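Local coordinates for TRAP dicarboxylate transporter-DctP subunit (Desulfovibrio desulfuricans subsp. desulfuricans, PDB 4NHB), which binds sn-glycerol-3-phosphate and probably delivers it, as a periplasmic solute-binding protein, to a TRAP-type membrane transporter, at residues T29-E41 with K61-E75. Numbering follows the deposited sequence.
Sequences TVIKMAGMKPEGE and KYEVQVFPNSQLGKE. With G3P (sn-glycerol-3-phosphate), chain P.
S70 N donates to G35 O at 2.8 Å, tilted 18° from the carbonyl plane, and a water that accepts from L72 N can also donate to it, with G73 O competing for the water's protons. This carbonyl sits where a beta-alpha-beta unit ends its pairing. Strands 30-34 and 63-67 run parallel, joined by helix 42-57, with 63-67 at the edge of the main sheet of a periplasmic binding protein fold and 30-34 between it and 89-92. Backbone bonds alternate from T29 N to K61 O up to G35 N to F67 O. In the last the donor G35 N stands 41° out of the F67 carbonyl plane. On the face covered by helix 42-57, M33 CE meets V64 CG1 at 3.8 Å, and M33 also packs on M47 and F50. On the other face K32 CD approaches the F67 ring at CE1, and L72 CD1 lies over one face of that ring, toward its rim. Past strand 30-34, M36 and K37 reach the ligand. K37 NZ donates to phosphate O4P of sn-glycerol-3-phosphate at 2.7 Å and also pairs with D215. With CG between its backbone N and carbonyl carbon (chi1 64°), M36 runs its chain across E75. Its methyl CE lies 3.1 Å from E75 OE2, which accepts a hydrogen bond from Q95, and 3.6 Å from O4P.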
# COMPACT_ATOMS: atom_id res chain seq x y z
N THR A 29 1.89 28.92 0.01
CA THR A 29 2.80 27.97 0.61
C THR A 29 2.80 26.70 -0.23
O THR A 29 1.75 26.13 -0.49
CB THR A 29 2.41 27.64 2.08
OG1 THR A 29 2.62 28.79 2.92
CG2 THR A 29 3.26 26.50 2.61
N VAL A 30 3.97 26.27 -0.67
CA VAL A 30 4.06 25.05 -1.47
C VAL A 30 4.35 23.82 -0.63
O VAL A 30 5.26 23.81 0.18
CB VAL A 30 5.13 25.15 -2.55
CG1 VAL A 30 5.28 23.80 -3.26
CG2 VAL A 30 4.75 26.23 -3.55
N ILE A 31 3.52 22.78 -0.82
CA ILE A 31 3.77 21.46 -0.24
C ILE A 31 4.20 20.43 -1.31
O ILE A 31 3.48 20.18 -2.27
CB ILE A 31 2.50 20.93 0.49
CG1 ILE A 31 2.21 21.78 1.73
CG2 ILE A 31 2.66 19.48 0.87
CD1 ILE A 31 0.89 21.43 2.42
N LYS A 32 5.37 19.85 -1.13
CA LYS A 32 5.90 18.87 -2.05
C LYS A 32 5.60 17.51 -1.48
O LYS A 32 5.87 17.26 -0.31
CB LYS A 32 7.39 19.02 -2.18
CG LYS A 32 7.89 20.46 -2.37
CD LYS A 32 8.27 20.71 -3.79
CE LYS A 32 8.58 22.19 -4.02
NZ LYS A 32 10.04 22.44 -4.20
N MET A 33 5.00 16.66 -2.30
CA MET A 33 4.64 15.31 -1.95
C MET A 33 5.21 14.34 -2.95
O MET A 33 4.97 14.46 -4.16
CB MET A 33 3.13 15.15 -1.99
CG MET A 33 2.63 13.89 -1.35
SD MET A 33 0.87 13.69 -1.61
CE MET A 33 0.16 15.17 -0.92
N ALA A 34 5.92 13.34 -2.46
CA ALA A 34 6.46 12.31 -3.33
C ALA A 34 5.69 11.02 -3.16
O ALA A 34 5.16 10.74 -2.09
CB ALA A 34 7.91 12.06 -3.01
N GLY A 35 5.66 10.24 -4.23
CA GLY A 35 5.11 8.90 -4.19
C GLY A 35 5.83 7.96 -5.11
O GLY A 35 6.86 8.32 -5.69
N MET A 36 5.27 6.76 -5.25
CA MET A 36 6.01 5.62 -5.79
C MET A 36 5.25 4.97 -6.92
O MET A 36 5.74 3.99 -7.49
CB MET A 36 6.31 4.57 -4.70
CG MET A 36 5.06 3.94 -4.12
SD MET A 36 5.45 2.61 -2.90
CE MET A 36 6.03 1.32 -4.00
N LYS A 37 4.09 5.54 -7.26
CA LYS A 37 3.20 4.90 -8.24
C LYS A 37 2.96 5.76 -9.48
O LYS A 37 3.10 6.99 -9.46
CB LYS A 37 1.86 4.46 -7.61
CG LYS A 37 1.94 3.47 -6.46
CD LYS A 37 2.61 2.13 -6.87
CE LYS A 37 2.73 1.18 -5.67
NZ LYS A 37 3.13 -0.21 -6.08
N PRO A 38 2.64 5.11 -10.61
CA PRO A 38 2.33 5.88 -11.81
C PRO A 38 0.95 6.60 -11.75
O PRO A 38 0.10 6.36 -10.87
CB PRO A 38 2.37 4.84 -12.91
CG PRO A 38 2.04 3.61 -12.23
CD PRO A 38 2.60 3.67 -10.85
N GLU A 39 0.75 7.50 -12.69
CA GLU A 39 -0.54 8.16 -12.88
C GLU A 39 -1.59 7.10 -13.14
O GLU A 39 -1.28 6.05 -13.68
CB GLU A 39 -0.46 9.12 -14.05
CG GLU A 39 0.44 10.30 -13.80
CD GLU A 39 -0.19 11.30 -12.85
OE1 GLU A 39 -1.43 11.28 -12.70
OE2 GLU A 39 0.55 12.08 -12.23
N GLY A 40 -2.81 7.37 -12.67
CA GLY A 40 -3.97 6.50 -12.81
C GLY A 40 -3.99 5.36 -11.82
O GLY A 40 -4.85 4.52 -11.88
N GLU A 41 -3.01 5.31 -10.92
CA GLU A 41 -2.96 4.26 -9.90
C GLU A 41 -3.52 4.88 -8.61
O GLU A 41 -3.34 6.08 -8.36
CB GLU A 41 -1.52 3.77 -9.75
CG GLU A 41 -1.34 2.34 -9.20
CD GLU A 41 -1.13 2.30 -7.69
OE1 GLU A 41 -0.72 1.23 -7.16
OE2 GLU A 41 -1.46 3.30 -7.02
N LYS A 61 -4.44 29.21 -0.64
CA LYS A 61 -3.28 29.49 0.18
C LYS A 61 -2.19 28.44 0.05
O LYS A 61 -1.01 28.76 -0.13
CB LYS A 61 -3.71 29.57 1.63
CG LYS A 61 -2.56 29.72 2.58
CD LYS A 61 -3.01 30.13 3.95
CE LYS A 61 -1.92 29.88 4.97
NZ LYS A 61 -2.29 30.39 6.32
N TYR A 62 -2.57 27.17 0.17
CA TYR A 62 -1.63 26.07 -0.05
C TYR A 62 -1.77 25.52 -1.44
O TYR A 62 -2.88 25.36 -1.95
CB TYR A 62 -1.83 24.95 0.95
CG TYR A 62 -1.51 25.34 2.37
CD1 TYR A 62 -0.23 25.24 2.86
CD2 TYR A 62 -2.51 25.79 3.21
CE1 TYR A 62 0.06 25.58 4.16
CE2 TYR A 62 -2.24 26.13 4.51
CZ TYR A 62 -0.94 26.04 4.99
OH TYR A 62 -0.67 26.37 6.30
N GLU A 63 -0.63 25.28 -2.08
CA GLU A 63 -0.57 24.52 -3.30
C GLU A 63 0.28 23.27 -3.07
O GLU A 63 1.28 23.30 -2.34
CB GLU A 63 0.01 25.36 -4.43
CG GLU A 63 -0.74 26.66 -4.65
CD GLU A 63 -0.17 27.48 -5.79
OE1 GLU A 63 1.00 27.26 -6.17
OE2 GLU A 63 -0.91 28.35 -6.32
N VAL A 64 -0.13 22.17 -3.69
CA VAL A 64 0.55 20.89 -3.54
C VAL A 64 1.16 20.46 -4.85
O VAL A 64 0.47 20.34 -5.87
CB VAL A 64 -0.44 19.82 -3.08
CG1 VAL A 64 0.27 18.45 -2.91
CG2 VAL A 64 -1.11 20.26 -1.80
N GLN A 65 2.45 20.18 -4.82
CA GLN A 65 3.11 19.64 -5.99
C GLN A 65 3.36 18.16 -5.81
O GLN A 65 4.06 17.76 -4.87
CB GLN A 65 4.43 20.37 -6.26
CG GLN A 65 4.18 21.80 -6.77
CD GLN A 65 5.45 22.63 -6.88
OE1 GLN A 65 6.55 22.11 -6.97
NE2 GLN A 65 5.29 23.95 -6.84
N VAL A 66 2.85 17.38 -6.75
CA VAL A 66 2.84 15.93 -6.65
C VAL A 66 3.92 15.35 -7.52
O VAL A 66 3.99 15.63 -8.71
CB VAL A 66 1.47 15.38 -7.07
CG1 VAL A 66 1.53 13.86 -7.16
CG2 VAL A 66 0.42 15.88 -6.09
N PHE A 67 4.80 14.56 -6.91
CA PHE A 67 5.88 13.86 -7.61
C PHE A 67 5.74 12.34 -7.54
O PHE A 67 6.36 11.70 -6.69
CB PHE A 67 7.22 14.24 -7.01
CG PHE A 67 7.52 15.74 -7.07
CD1 PHE A 67 7.07 16.59 -6.08
CD2 PHE A 67 8.23 16.27 -8.13
CE1 PHE A 67 7.33 17.92 -6.14
CE2 PHE A 67 8.51 17.60 -8.19
CZ PHE A 67 8.08 18.43 -7.21
N PRO A 68 4.92 11.76 -8.42
CA PRO A 68 4.68 10.32 -8.32
C PRO A 68 5.75 9.48 -8.96
O PRO A 68 6.76 9.98 -9.46
CB PRO A 68 3.41 10.15 -9.15
CG PRO A 68 3.57 11.12 -10.19
CD PRO A 68 4.33 12.30 -9.64
N ASN A 69 5.51 8.17 -8.97
CA ASN A 69 6.33 7.23 -9.73
C ASN A 69 7.84 7.35 -9.39
O ASN A 69 8.72 7.32 -10.27
CB ASN A 69 6.04 7.44 -11.22
CG ASN A 69 6.39 6.22 -12.04
OD1 ASN A 69 6.45 5.10 -11.52
ND2 ASN A 69 6.69 6.44 -13.31
N SER A 70 8.14 7.52 -8.10
CA SER A 70 9.50 7.63 -7.63
C SER A 70 10.30 8.77 -8.31
O SER A 70 11.52 8.76 -8.31
CB SER A 70 10.21 6.28 -7.79
OG SER A 70 9.64 5.33 -6.89
N GLN A 71 9.61 9.78 -8.82
CA GLN A 71 10.28 10.98 -9.35
C GLN A 71 11.25 11.68 -8.40
O GLN A 71 12.21 12.31 -8.85
CB GLN A 71 9.27 11.99 -9.85
CG GLN A 71 8.82 11.74 -11.27
CD GLN A 71 7.63 12.60 -11.63
OE1 GLN A 71 7.48 13.73 -11.15
NE2 GLN A 71 6.75 12.06 -12.48
N LEU A 72 11.02 11.62 -7.10
CA LEU A 72 11.97 12.24 -6.15
C LEU A 72 12.73 11.18 -5.42
O LEU A 72 13.09 11.34 -4.26
CB LEU A 72 11.26 13.16 -5.16
CG LEU A 72 10.70 14.45 -5.80
CD1 LEU A 72 9.98 15.31 -4.80
CD2 LEU A 72 11.84 15.21 -6.44
N GLY A 73 12.92 10.05 -6.09
CA GLY A 73 13.52 8.89 -5.45
C GLY A 73 12.55 7.76 -5.09
O GLY A 73 11.32 7.90 -5.11
N LYS A 74 13.11 6.62 -4.75
CA LYS A 74 12.32 5.48 -4.33
C LYS A 74 11.99 5.63 -2.83
O LYS A 74 12.44 6.58 -2.21
CB LYS A 74 13.09 4.18 -4.57
CG LYS A 74 13.42 3.91 -6.03
CD LYS A 74 13.93 2.48 -6.20
CE LYS A 74 14.72 2.29 -7.51
NZ LYS A 74 15.99 3.09 -7.54
N GLU A 75 11.22 4.70 -2.27
CA GLU A 75 10.60 4.92 -0.95
C GLU A 75 11.63 5.28 0.13
O GLU A 75 11.44 6.22 0.88
CB GLU A 75 9.82 3.69 -0.50
CG GLU A 75 8.69 3.25 -1.46
CD GLU A 75 9.12 2.12 -2.36
OE1 GLU A 75 10.00 2.33 -3.20
OE2 GLU A 75 8.58 1.00 -2.25
O1 G3P P . 2.60 -1.16 1.16
C1 G3P P . 3.69 -1.89 0.68
C2 G3P P . 3.55 -2.09 -0.84
O2 G3P P . 3.48 -0.83 -1.46
C3 G3P P . 4.76 -2.87 -1.36
O1P G3P P . 4.40 -3.55 -2.52
O4P G3P P . 3.99 -1.64 -3.97
O2P G3P P . 6.32 -2.64 -3.89
O3P G3P P . 4.48 -3.86 -5.05
P G3P P . 4.83 -2.88 -3.94
O HOH W 1 1.73 28.14 6.15
O HOH W 2 9.14 10.12 -5.49
O HOH W 3 8.33 3.35 -7.83